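Local coordinates for protein Csm3 (Thermoplasma volcanium, PDB 6AE2) that probably binds crRNA as a RAMP-family backbone subunit of the type III-A CRISPR-Cas effector complex and probably cuts target RNA, at residues Val94-Lys99 and Ile194-Thr199; Asp188-Met193 and Pro227-Ile232; Ser207-Asn212 and Gly218-Thr223. One frame throughout, in Å; residues are numbered along the deposited sequence.

Interaction 1: Val94-Lys99 and Ile194-Thr199; sequences VDYKGK and IKCLKT
Tyr96 reaches from an irregular segment, 94-99, to the helical turn and a half of 194-199. Segment 94-99 follows helix 80-93; Asp95, with positive phi (58°), is the first residue to leave helical geometry. The second segment is regular helix, with Lys198 N and Thr199 N bonded back to Ile194 O and Lys195 O. No hydrogen bond joins the two segments, so side chains carry the contact. The CG of Tyr96 lies anti to its own backbone N (chi1 -168°), which sends the ring across to the helix. Its CE1 corner meets Cys196 CB at 3.5 Å. Cys196 SG lies 4.5 Å from the centroid of the Tyr96 ring and 38° off the ring normal, an oblique sulfur-aromatic contact. Here the loop between helices 80-93 and 104-109 packs on helix 190-205, which lies beside the antiparallel sheet of the RAMP fold. Leu91 packs on Tyr96, Cys196 and Thr199, while Ile104 and Val105 also touch the tyrosine. At CE2, across the ring from CE1, Tyr96 meets Thr199 OG1 at 3.5 Å, obliquely to the ring. The tyrosine OH lies 3.3 Å from Lys195 CG, and the lysine chain passes alongside that oxygen before bending near its end. Lys195 NZ then makes a weak, long ion pair with Glu236 of the second subunit, which also packs on Tyr96.

Interaction 2: Asp188-Met193 and Pro227-Ile232; sequences DNEEEM and PIKKGI
Glu190 OE1 is gripped by two groups. The stronger is Tyr28 OH of strand 26-38, which forms a hydrogen bond with this oxygen. The lesser is Lys229 NZ, which approaches Glu190 OE1 at 3.4 Å in a salt bridge whose hydrogen bond is weak. Glu190 OE2 is farther off, 4.0 Å from Lys229 NZ. Lys229 CE is as close to Glu190 OE1 as the ammonium is, so the lysine comes alongside the oxygen with its last carbon as well as its nitrogen. The two side chains meet from opposite directions. Glu190 has its CG anti to the backbone N (chi1 176°), and both chains run extended beyond CG, which lets them span backbones whose CA atoms, Glu190 to Lys229, are 11.5 Å apart. The contact ties the first turn of helix 190-205 to strand 220-230 around Lys229, in an outermost strand of the antiparallel sheet within this chain. Strand 26-38 lies beside that strand, and its Tyr28 and Ile30 touch the lysine and the glutamate respectively. The helix start is capped by Asn189 at the N-cap position. Its OD1 accepts from Glu192 N at 3.3 Å, with the donor 65° out of the carbonyl plane. The acidic side chain of Glu190 sits at this positive end of the helix dipole, which would probably favour its charged form. With an exposed lysine and a long bond, the salt bridge is probably a modest tie, and Tyr28 helps to fix where the carboxylate sits.

Interaction 3: Ser207-Asn212 and Gly218-Thr223; sequences SYLGGN and GSVKIT
Leu209 N donates to Gly218 O at 2.8 Å, and around this bond the two segments press backbone against backbone. The N-H points well at the oxygen (162°), and the donor is tilted 19° from the carbonyl plane. The same oxygen also receives a CA-H contact from Tyr208 CA at 3.2 Å. A second such contact runs the other way, from Gly218 CA to Leu209 O at 3.5 Å. Gly218 has positive phi, which suits glycine, and its CA faces Leu209 O closely. The two segments are the arms of a reversal: the glycine-rich loop after helix 190-205 returns along itself and leads into strand 220-230, beside strand 26-38 of the RAMP sheet; glycine-rich loops of this kind are a recurrent feature of RAMP proteins. Beside this, Leu209 CD1 meets Val220 CG2 at 3.9 Å, both residues being buried and their side chains crossing at a slant. Leu204 and Leu42 pack on the leucine, and Ile36 packs on the valine. Around Ser207 the two segments no longer bond directly; a water stands between them. It lies 2.7 Å from Ser207 O, to which it can donate, and accepts from Val220 N at 2.9 Å. Arg128 of the second subunit also bonds to Ser207 O. Tyr208 CG sits between the backbone N and the carbonyl carbon (chi1 63°), which turns the ring away from segment 218-223, with Gly210 O in plane at its edge. Lys86 makes a cation-pi contact with that ring, and Ile126 of the second subunit packs on Tyr208.

Helix 190-205 is common to interactions 1 and 2, whose centres lie 15 Å apart. They touch where Lys99 N comes within 3.2 Å of Glu192 OE1, so the loop held by Tyr96 also packs against the start of the helix. Strand 220-230 is common to interactions 2 and 3, but they sit on opposite sides of the chain's centre, with centres about 26 Å apart. Interactions 1 and 3 do not touch; their nearest atoms are about 8 Å apart. Both of these meet the second subunit, whereas interaction 2 touches no other chain of the assembly. The helix and the strand that follows it thus connect all three.

Interaction 1: Val94-Lys99 and Ile194-Thr199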
loop_
_atom_site.group_PDB
_atom_site.type_symbol
_atom_site.label_atom_id
_atom_site.label_comp_id
_atom_site.label_asym_id
_atom_site.label_seq_id
_atom_site.Cartn_x
_atom_site.Cartn_y
_atom_site.Cartn_z
ATOM N N VAL A 94 -5.722 9.421 15.524
ATOM C CA VAL A 94 -6.917 8.828 16.114
ATOM C C VAL A 94 -7.067 9.160 17.591
ATOM O O VAL A 94 -8.033 8.706 18.222
ATOM C CB VAL A 94 -6.931 7.296 15.939
ATOM C CG1 VAL A 94 -6.689 6.926 14.481
ATOM C CG2 VAL A 94 -5.899 6.644 16.854
ATOM N N ASP A 95 -6.143 9.937 18.162
ATOM C CA ASP A 95 -6.177 10.312 19.576
ATOM C C ASP A 95 -6.178 9.066 20.465
ATOM O O ASP A 95 -7.084 8.835 21.267
ATOM C CB ASP A 95 -7.381 11.218 19.869
ATOM C CG ASP A 95 -7.279 11.920 21.216
ATOM O OD1 ASP A 95 -7.519 11.273 22.257
ATOM O OD2 ASP A 95 -6.964 13.128 21.232
ATOM N N TYR A 96 -5.142 8.246 20.294
ATOM C CA TYR A 96 -5.014 7.038 21.100
ATOM C C TYR A 96 -4.532 7.402 22.497
ATOM O O TYR A 96 -3.486 8.038 22.659
ATOM C CB TYR A 96 -4.055 6.043 20.449
ATOM C CG TYR A 96 -4.111 4.662 21.075
ATOM C CD1 TYR A 96 -3.375 4.365 22.215
ATOM C CD2 TYR A 96 -4.901 3.658 20.528
ATOM C CE1 TYR A 96 -3.426 3.112 22.795
ATOM C CE2 TYR A 96 -4.956 2.399 21.100
ATOM C CZ TYR A 96 -4.216 2.132 22.233
ATOM O OH TYR A 96 -4.267 0.882 22.806
ATOM N N LYS A 97 -5.303 7.004 23.502
ATOM C CA LYS A 97 -4.909 7.109 24.895
ATOM C C LYS A 97 -4.988 5.727 25.531
ATOM O O LYS A 97 -5.629 4.812 25.001
ATOM C CB LYS A 97 -5.790 8.111 25.658
ATOM C CG LYS A 97 -6.176 9.346 24.853
ATOM C CD LYS A 97 -6.250 10.583 25.745
ATOM C CE LYS A 97 -7.466 11.437 25.417
ATOM N NZ LYS A 97 -7.934 12.218 26.594
ATOM N N GLY A 98 -4.320 5.576 26.670
ATOM C CA GLY A 98 -4.217 4.288 27.321
ATOM C C GLY A 98 -5.542 3.807 27.892
ATOM O O GLY A 98 -6.625 4.295 27.567
ATOM N N LYS A 99 -5.431 2.805 28.772
ATOM C CA LYS A 99 -6.614 2.252 29.427
ATOM C C LYS A 99 -7.380 3.322 30.195
ATOM O O LYS A 99 -8.607 3.238 30.323
ATOM C CB LYS A 99 -6.205 1.110 30.357
ATOM C CG LYS A 99 -7.303 0.093 30.628
ATOM C CD LYS A 99 -8.027 0.404 31.926
ATOM C CE LYS A 99 -7.060 0.449 33.099
ATOM N NZ LYS A 99 -7.667 1.102 34.290
ATOM N N ILE A 194 1.579 -3.465 24.422
ATOM C CA ILE A 194 1.455 -4.332 23.253
ATOM C C ILE A 194 0.224 -3.943 22.444
ATOM O O ILE A 194 0.280 -3.817 21.215
ATOM C CB ILE A 194 1.404 -5.810 23.680
ATOM C CG1 ILE A 194 2.772 -6.275 24.181
ATOM C CG2 ILE A 194 0.918 -6.684 22.531
ATOM C CD1 ILE A 194 2.697 -7.444 25.139
ATOM N N LYS A 195 -0.902 -3.727 23.130
ATOM C CA LYS A 195 -2.131 -3.355 22.439
ATOM C C LYS A 195 -1.960 -2.044 21.679
ATOM O O LYS A 195 -2.359 -1.939 20.514
ATOM C CB LYS A 195 -3.284 -3.255 23.437
ATOM C CG LYS A 195 -4.441 -2.390 22.971
ATOM C CD LYS A 195 -5.622 -2.488 23.923
ATOM C CE LYS A 195 -6.798 -1.654 23.439
ATOM N NZ LYS A 195 -7.473 -0.952 24.567
ATOM N N CYS A 196 -1.353 -1.036 22.315
ATOM C CA CYS A 196 -1.091 0.219 21.620
ATOM C C CYS A 196 -0.210 -0.004 20.395
ATOM O O CYS A 196 -0.384 0.655 19.364
ATOM C CB CYS A 196 -0.441 1.218 22.575
ATOM S SG CYS A 196 0.273 2.668 21.767
ATOM N N LEU A 197 0.736 -0.940 20.488
ATOM C CA LEU A 197 1.580 -1.262 19.341
ATOM C C LEU A 197 0.785 -1.985 18.261
ATOM O O LEU A 197 0.922 -1.683 17.070
ATOM C CB LEU A 197 2.771 -2.107 19.793
ATOM C CG LEU A 197 3.764 -2.590 18.730
ATOM C CD1 LEU A 197 4.143 -1.476 17.759
ATOM C CD2 LEU A 197 5.004 -3.181 19.388
ATOM N N LYS A 198 -0.057 -2.941 18.662
ATOM C CA LYS A 198 -0.792 -3.743 17.688
ATOM C C LYS A 198 -1.748 -2.884 16.867
ATOM O O LYS A 198 -1.763 -2.963 15.632
ATOM C CB LYS A 198 -1.553 -4.868 18.395
ATOM C CG LYS A 198 -0.672 -5.901 19.083
ATOM C CD LYS A 198 -0.485 -7.142 18.229
ATOM C CE LYS A 198 0.095 -8.290 19.043
ATOM N NZ LYS A 198 -0.884 -8.818 20.034
ATOM N N THR A 199 -2.559 -2.055 17.535
ATOM C CA THR A 199 -3.532 -1.250 16.800
ATOM C C THR A 199 -2.856 -0.178 15.958
ATOM O O THR A 199 -3.399 0.227 14.923
ATOM C CB THR A 199 -4.545 -0.608 17.753
ATOM O OG1 THR A 199 -4.001 0.598 18.297
ATOM C CG2 THR A 199 -4.912 -1.559 18.876
#

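Interaction 2: Asp188-Met193 and Pro227-Ile232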
loop_
_atom_site.group_PDB
_atom_site.type_symbol
_atom_site.label_atom_id
_atom_site.label_comp_id
_atom_site.label_asym_id
_atom_site.label_seq_id
_atom_site.Cartn_x
_atom_site.Cartn_y
_atom_site.Cartn_z
ATOM N N ASP A 188 4.795 -0.957 34.747
ATOM C CA ASP A 188 4.322 -0.779 33.384
ATOM C C ASP A 188 3.198 -1.760 33.073
ATOM O O ASP A 188 3.181 -2.892 33.562
ATOM C CB ASP A 188 5.465 -0.981 32.389
ATOM C CG ASP A 188 6.323 0.254 32.224
ATOM O OD1 ASP A 188 5.853 1.359 32.568
ATOM O OD2 ASP A 188 7.469 0.118 31.746
ATOM N N ASN A 189 2.254 -1.310 32.247
ATOM C CA ASN A 189 1.140 -2.149 31.805
ATOM C C ASN A 189 1.537 -2.780 30.477
ATOM O O ASN A 189 1.312 -2.220 29.402
ATOM C CB ASN A 189 -0.142 -1.332 31.694
ATOM C CG ASN A 189 -1.383 -2.203 31.620
ATOM O OD1 ASN A 189 -1.333 -3.336 31.144
ATOM N ND2 ASN A 189 -2.504 -1.679 32.106
ATOM N N GLU A 190 2.145 -3.967 30.558
ATOM C CA GLU A 190 2.638 -4.648 29.364
ATOM C C GLU A 190 1.520 -4.886 28.356
ATOM O O GLU A 190 1.695 -4.664 27.153
ATOM C CB GLU A 190 3.298 -5.970 29.760
ATOM C CG GLU A 190 3.759 -6.814 28.585
ATOM C CD GLU A 190 3.861 -8.287 28.929
ATOM O OE1 GLU A 190 4.676 -8.639 29.805
ATOM O OE2 GLU A 190 3.124 -9.094 28.321
ATOM N N GLU A 191 0.358 -5.335 28.837
ATOM C CA GLU A 191 -0.741 -5.657 27.932
ATOM C C GLU A 191 -1.233 -4.417 27.193
ATOM O O GLU A 191 -1.584 -4.490 26.008
ATOM C CB GLU A 191 -1.882 -6.312 28.712
ATOM C CG GLU A 191 -3.211 -6.345 27.974
ATOM C CD GLU A 191 -4.254 -7.175 28.692
ATOM O OE1 GLU A 191 -5.436 -6.771 28.705
ATOM O OE2 GLU A 191 -3.890 -8.235 29.245
ATOM N N GLU A 192 -1.256 -3.266 27.869
ATOM C CA GLU A 192 -1.689 -2.036 27.212
ATOM C C GLU A 192 -0.667 -1.567 26.184
ATOM O O GLU A 192 -1.039 -1.047 25.125
ATOM C CB GLU A 192 -1.943 -0.945 28.253
ATOM C CG GLU A 192 -3.301 -1.032 28.932
ATOM C CD GLU A 192 -4.454 -0.887 27.956
ATOM O OE1 GLU A 192 -4.489 0.121 27.219
ATOM O OE2 GLU A 192 -5.327 -1.780 27.930
ATOM N N MET A 193 0.624 -1.743 26.475
ATOM C CA MET A 193 1.660 -1.299 25.547
ATOM C C MET A 193 1.661 -2.140 24.277
ATOM O O MET A 193 1.749 -1.604 23.166
ATOM C CB MET A 193 3.027 -1.347 26.225
ATOM C CG MET A 193 3.197 -0.343 27.347
ATOM S SD MET A 193 4.899 -0.304 27.918
ATOM C CE MET A 193 4.828 -1.652 29.083
ATOM N N PRO A 227 5.977 -13.195 20.617
ATOM C CA PRO A 227 6.928 -12.431 21.432
ATOM C C PRO A 227 7.922 -13.337 22.142
ATOM O O PRO A 227 7.566 -14.387 22.680
ATOM C CB PRO A 227 6.029 -11.698 22.434
ATOM C CG PRO A 227 4.777 -12.521 22.495
ATOM C CD PRO A 227 4.594 -13.070 21.111
ATOM N N ILE A 228 9.184 -12.919 22.129
ATOM C CA ILE A 228 10.242 -13.556 22.907
ATOM C C ILE A 228 10.571 -12.644 24.080
ATOM O O ILE A 228 11.042 -11.516 23.886
ATOM C CB ILE A 228 11.493 -13.827 22.056
ATOM C CG1 ILE A 228 11.137 -14.623 20.798
ATOM C CG2 ILE A 228 12.543 -14.559 22.879
ATOM C CD1 ILE A 228 12.344 -14.991 19.953
ATOM N N LYS A 229 10.317 -13.124 25.293
ATOM C CA LYS A 229 10.672 -12.397 26.504
ATOM C C LYS A 229 12.066 -12.815 26.952
ATOM O O LYS A 229 12.347 -14.010 27.088
ATOM C CB LYS A 229 9.660 -12.664 27.618
ATOM C CG LYS A 229 8.312 -11.993 27.435
ATOM C CD LYS A 229 7.322 -12.525 28.457
ATOM C CE LYS A 229 6.219 -11.526 28.750
ATOM N NZ LYS A 229 5.405 -11.944 29.925
ATOM N N LYS A 230 12.936 -11.833 27.175
ATOM C CA LYS A 230 14.291 -12.080 27.652
ATOM C C LYS A 230 14.518 -11.291 28.933
ATOM O O LYS A 230 14.524 -10.055 28.914
ATOM C CB LYS A 230 15.333 -11.702 26.596
ATOM C CG LYS A 230 14.884 -11.932 25.162
ATOM C CD LYS A 230 15.996 -12.523 24.308
ATOM C CE LYS A 230 17.278 -11.716 24.424
ATOM N NZ LYS A 230 18.253 -12.059 23.349
ATOM N N GLY A 231 14.697 -12.008 30.042
ATOM C CA GLY A 231 15.084 -11.404 31.297
ATOM C C GLY A 231 16.588 -11.442 31.492
ATOM O O GLY A 231 17.354 -11.806 30.598
ATOM N N ILE A 232 17.012 -11.061 32.699
ATOM C CA ILE A 232 18.439 -11.040 33.005
ATOM C C ILE A 232 19.055 -12.423 32.820
ATOM O O ILE A 232 20.226 -12.542 32.439
ATOM C CB ILE A 232 18.674 -10.490 34.429
ATOM C CG1 ILE A 232 20.173 -10.374 34.732
ATOM C CG2 ILE A 232 17.974 -11.358 35.468
ATOM C CD1 ILE A 232 20.988 -9.741 33.618
#

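Interaction 3: Ser207-Asn212 and Gly218-Thr223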
loop_
_atom_site.group_PDB
_atom_site.type_symbol
_atom_site.label_atom_id
_atom_site.label_comp_id
_atom_site.label_asym_id
_atom_site.label_seq_id
_atom_site.Cartn_x
_atom_site.Cartn_y
_atom_site.Cartn_z
ATOM N N SER A 207 -3.375 2.362 5.834
ATOM C CA SER A 207 -2.694 3.544 5.329
ATOM C C SER A 207 -1.506 3.098 4.482
ATOM O O SER A 207 -1.615 2.131 3.717
ATOM C CB SER A 207 -2.240 4.446 6.479
ATOM O OG SER A 207 -1.949 5.753 6.011
ATOM N N TYR A 208 -0.367 3.776 4.625
ATOM C CA TYR A 208 0.760 3.501 3.745
ATOM C C TYR A 208 2.064 3.943 4.395
ATOM O O TYR A 208 2.080 4.831 5.250
ATOM C CB TYR A 208 0.578 4.204 2.397
ATOM C CG TYR A 208 0.554 5.714 2.507
ATOM C CD1 TYR A 208 -0.628 6.394 2.780
ATOM C CD2 TYR A 208 1.713 6.462 2.339
ATOM C CE1 TYR A 208 -0.652 7.773 2.883
ATOM C CE2 TYR A 208 1.697 7.841 2.439
ATOM C CZ TYR A 208 0.514 8.491 2.710
ATOM O OH TYR A 208 0.499 9.864 2.810
ATOM N N LEU A 209 3.154 3.318 3.959
ATOM C CA LEU A 209 4.508 3.736 4.289
ATOM C C LEU A 209 5.100 4.542 3.139
ATOM O O LEU A 209 4.771 4.324 1.970
ATOM C CB LEU A 209 5.409 2.532 4.578
ATOM C CG LEU A 209 5.425 1.922 5.977
ATOM C CD1 LEU A 209 6.342 0.704 6.002
ATOM C CD2 LEU A 209 5.868 2.961 6.992
ATOM N N GLY A 210 5.980 5.479 3.482
ATOM C CA GLY A 210 6.658 6.264 2.474
ATOM C C GLY A 210 5.778 7.357 1.892
ATOM O O GLY A 210 4.826 7.839 2.513
ATOM N N GLY A 211 6.113 7.748 0.661
ATOM C CA GLY A 211 5.437 8.825 -0.023
ATOM C C GLY A 211 4.514 8.329 -1.127
ATOM O O GLY A 211 4.493 7.153 -1.486
ATOM N N ASN A 212 3.733 9.274 -1.657
ATOM C CA ASN A 212 2.813 9.032 -2.771
ATOM C C ASN A 212 1.730 8.017 -2.409
ATOM O O ASN A 212 1.274 7.250 -3.260
ATOM C CB ASN A 212 3.569 8.589 -4.027
ATOM C CG ASN A 212 4.483 9.672 -4.569
ATOM O OD1 ASN A 212 4.021 10.682 -5.097
ATOM N ND2 ASN A 212 5.789 9.468 -4.434
ATOM N N GLY A 218 2.940 2.157 -1.383
ATOM C CA GLY A 218 3.330 1.873 -0.015
ATOM C C GLY A 218 2.318 1.175 0.863
ATOM O O GLY A 218 2.368 1.341 2.086
ATOM N N SER A 219 1.403 0.394 0.296
ATOM C CA SER A 219 0.586 -0.472 1.134
ATOM C C SER A 219 1.436 -1.636 1.616
ATOM O O SER A 219 2.179 -2.240 0.837
ATOM C CB SER A 219 -0.631 -0.982 0.375
ATOM O OG SER A 219 -1.192 -2.107 1.035
ATOM N N VAL A 220 1.315 -1.959 2.899
ATOM C CA VAL A 220 2.254 -2.844 3.573
ATOM C C VAL A 220 1.485 -3.784 4.491
ATOM O O VAL A 220 0.501 -3.386 5.123
ATOM C CB VAL A 220 3.298 -2.012 4.348
ATOM C CG1 VAL A 220 3.841 -2.772 5.534
ATOM C CG2 VAL A 220 4.420 -1.571 3.414
ATOM N N LYS A 221 1.919 -5.040 4.547
ATOM C CA LYS A 221 1.420 -6.001 5.523
ATOM C C LYS A 221 2.530 -6.275 6.530
ATOM O O LYS A 221 3.619 -6.721 6.153
ATOM C CB LYS A 221 0.967 -7.297 4.853
ATOM C CG LYS A 221 0.631 -8.399 5.841
ATOM C CD LYS A 221 0.735 -9.774 5.203
ATOM C CE LYS A 221 -0.423 -10.033 4.253
ATOM N NZ LYS A 221 -0.482 -11.457 3.818
ATOM N N ILE A 222 2.257 -5.997 7.803
ATOM C CA ILE A 222 3.227 -6.161 8.878
ATOM C C ILE A 222 2.850 -7.394 9.685
ATOM O O ILE A 222 1.692 -7.551 10.090
ATOM C CB ILE A 222 3.294 -4.912 9.773
ATOM C CG1 ILE A 222 3.883 -3.735 8.989
ATOM C CG2 ILE A 222 4.104 -5.198 11.032
ATOM C CD1 ILE A 222 4.576 -2.699 9.845
ATOM N N THR A 223 3.826 -8.271 9.910
ATOM C CA THR A 223 3.630 -9.510 10.654
ATOM C C THR A 223 4.623 -9.548 11.807
ATOM O O THR A 223 5.832 -9.701 11.589
ATOM C CB THR A 223 3.803 -10.735 9.754
ATOM O OG1 THR A 223 2.988 -10.585 8.588
ATOM C CG2 THR A 223 3.393 -12.009 10.493
HETATM O O HOH W 1 -0.295 -0.149 4.498
#